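PDB 3Q6C: probable receptor YhhM from Klebsiella variicola At-22, which is of unknown function and belongs to the DUF2500 (YhhM-like) family. Local coordinates for residues 59-67 and 74-82. Sequence-based numbering, arbitrary orientation.
Sequences ALSVGDRGM and AFVAFTPDP
Phe78 lies between Leu60 and the backbone of Arg65 and Gly66, forming the tightly packed side of this contact. With CG anti to its backbone N, chi1 171° carries the ring end over to residues 59-67. There its CD2 meets Leu60 CD2 at 3.6 Å, while the carbonyl carbon of Arg65 sits at the ring edge. Leu60, branched and apolar, suits this buried place, where it also touches Ala37 and Phe39 of strand 33-41; Phe39 meets the Phe78 ring. With no side chain, Gly66 lets the backbones come close, its CA 4.1 Å from Pro80 CA, in a non-hydrogen-bonded antiparallel pair.

Met67, built as selenomethionine, and Thr79 form the neighbouring hydrogen-bonded pair: Met67 N donates to Thr79 O (3.0 Å) and Thr79 N to Met67 O (2.8 Å). Beyond them is the looser, wetter side, where a water donates to Met67 O and makes a longer bond with Thr79 OG1, a hydroxyl suited to an exposed strand. After Pro80, Asp81 N gives Arg65 O a nearly straight bond (168°), and its carboxylate makes a salt bridge with Arg5 of strand 2-15. The hairpin thus pairs apolar Phe78 and Leu60 with backbone bonds, and Asp81 probably helps tie the C-terminal end to the sheet.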
# COMPACT_ATOMS: atom_id res chain seq x y z
N ALA A 59 -0.98 3.80 -8.83
CA ALA A 59 0.36 4.38 -8.74
C ALA A 59 1.37 3.39 -8.17
O ALA A 59 2.57 3.52 -8.41
CB ALA A 59 0.33 5.63 -7.88
N LEU A 60 0.89 2.40 -7.42
CA LEU A 60 1.74 1.39 -6.81
C LEU A 60 2.05 0.24 -7.74
O LEU A 60 1.29 -0.06 -8.66
CB LEU A 60 1.09 0.81 -5.56
CG LEU A 60 0.88 1.70 -4.34
CD1 LEU A 60 0.31 0.83 -3.23
CD2 LEU A 60 2.18 2.35 -3.90
N SER A 61 3.16 -0.44 -7.47
CA SER A 61 3.58 -1.59 -8.27
C SER A 61 3.94 -2.77 -7.38
O SER A 61 4.94 -2.75 -6.67
CB SER A 61 4.77 -1.23 -9.15
OG SER A 61 4.36 -0.40 -10.21
N VAL A 62 3.11 -3.81 -7.43
CA VAL A 62 3.37 -4.99 -6.63
C VAL A 62 4.79 -5.44 -6.87
O VAL A 62 5.18 -5.68 -8.01
CB VAL A 62 2.41 -6.13 -6.99
CG1 VAL A 62 2.82 -7.40 -6.26
CG2 VAL A 62 0.98 -5.74 -6.60
N GLY A 63 5.57 -5.54 -5.81
CA GLY A 63 6.95 -5.97 -5.96
C GLY A 63 7.97 -4.91 -5.59
O GLY A 63 9.07 -5.23 -5.18
N ASP A 64 7.60 -3.64 -5.75
CA ASP A 64 8.49 -2.55 -5.41
C ASP A 64 8.75 -2.51 -3.92
O ASP A 64 7.89 -2.87 -3.12
CB ASP A 64 7.89 -1.22 -5.85
CG ASP A 64 8.18 -0.90 -7.30
OD1 ASP A 64 8.46 -1.84 -8.08
OD2 ASP A 64 8.12 0.30 -7.65
N ARG A 65 9.95 -2.09 -3.53
CA ARG A 65 10.27 -1.96 -2.12
C ARG A 65 10.68 -0.52 -1.93
O ARG A 65 11.33 0.08 -2.78
CB ARG A 65 11.39 -2.91 -1.70
CG ARG A 65 12.67 -2.78 -2.47
CD ARG A 65 13.76 -3.67 -1.87
NE ARG A 65 13.31 -5.05 -1.67
CZ ARG A 65 12.89 -5.87 -2.63
NH1 ARG A 65 12.85 -5.46 -3.90
NH2 ARG A 65 12.52 -7.11 -2.34
N GLY A 66 10.26 0.06 -0.81
CA GLY A 66 10.61 1.44 -0.56
C GLY A 66 10.14 1.91 0.79
O GLY A 66 10.01 1.12 1.73
N MSE A 67 9.87 3.21 0.87
CA MSE A 67 9.44 3.84 2.11
C MSE A 67 7.94 4.05 2.17
O MSE A 67 7.36 4.70 1.30
CB MSE A 67 10.15 5.19 2.27
CG MSE A 67 10.31 5.66 3.70
SE MSE A 67 11.46 4.51 4.75
CE MSE A 67 13.10 4.72 3.74
N ALA A 74 -4.04 4.53 8.16
CA ALA A 74 -4.20 5.50 7.08
C ALA A 74 -2.93 5.63 6.24
O ALA A 74 -1.90 6.09 6.71
CB ALA A 74 -4.58 6.87 7.64
N PHE A 75 -3.03 5.21 4.98
CA PHE A 75 -1.91 5.28 4.06
C PHE A 75 -1.61 6.74 3.80
O PHE A 75 -2.51 7.51 3.47
CB PHE A 75 -2.29 4.56 2.76
CG PHE A 75 -1.29 4.71 1.66
CD1 PHE A 75 -1.28 5.85 0.86
CD2 PHE A 75 -0.34 3.72 1.43
CE1 PHE A 75 -0.33 6.01 -0.15
CE2 PHE A 75 0.62 3.87 0.42
CZ PHE A 75 0.62 5.03 -0.37
N VAL A 76 -0.36 7.15 3.97
CA VAL A 76 -0.02 8.54 3.71
C VAL A 76 0.83 8.64 2.46
O VAL A 76 0.81 9.66 1.78
CB VAL A 76 0.72 9.18 4.90
CG1 VAL A 76 1.29 10.53 4.49
CG2 VAL A 76 -0.24 9.38 6.05
N ALA A 77 1.58 7.58 2.15
CA ALA A 77 2.41 7.57 0.95
C ALA A 77 3.37 6.40 0.89
O ALA A 77 3.69 5.78 1.90
CB ALA A 77 3.19 8.86 0.86
N PHE A 78 3.80 6.09 -0.33
CA PHE A 78 4.78 5.04 -0.54
C PHE A 78 5.73 5.51 -1.62
O PHE A 78 5.33 5.64 -2.78
CB PHE A 78 4.16 3.74 -1.01
CG PHE A 78 5.20 2.73 -1.43
CD1 PHE A 78 5.87 1.96 -0.47
CD2 PHE A 78 5.59 2.61 -2.77
CE1 PHE A 78 6.90 1.09 -0.84
CE2 PHE A 78 6.62 1.75 -3.14
CZ PHE A 78 7.27 0.99 -2.17
N THR A 79 6.98 5.73 -1.25
CA THR A 79 8.00 6.19 -2.18
C THR A 79 8.95 5.04 -2.53
O THR A 79 9.82 4.68 -1.75
CB THR A 79 8.83 7.34 -1.56
OG1 THR A 79 7.94 8.30 -0.98
CG2 THR A 79 9.67 8.01 -2.63
N PRO A 80 8.78 4.44 -3.72
CA PRO A 80 9.68 3.34 -4.09
C PRO A 80 11.12 3.80 -4.14
O PRO A 80 11.39 4.98 -4.39
CB PRO A 80 9.16 2.91 -5.46
CG PRO A 80 8.50 4.14 -5.99
CD PRO A 80 7.79 4.68 -4.78
N ASP A 81 12.05 2.88 -3.87
CA ASP A 81 13.47 3.22 -3.90
C ASP A 81 13.81 3.85 -5.24
O ASP A 81 13.37 3.39 -6.30
CB ASP A 81 14.34 1.98 -3.66
CG ASP A 81 14.28 1.50 -2.22
OD1 ASP A 81 14.24 2.37 -1.32
OD2 ASP A 81 14.29 0.27 -1.98
N PRO A 82 14.61 4.93 -5.22
CA PRO A 82 15.01 5.64 -6.44
C PRO A 82 15.55 4.76 -7.57
O PRO A 82 16.08 3.67 -7.27
CB PRO A 82 16.04 6.65 -5.92
CG PRO A 82 16.65 5.92 -4.74
CD PRO A 82 15.43 5.35 -4.07
O HOH W 1 6.93 7.18 1.90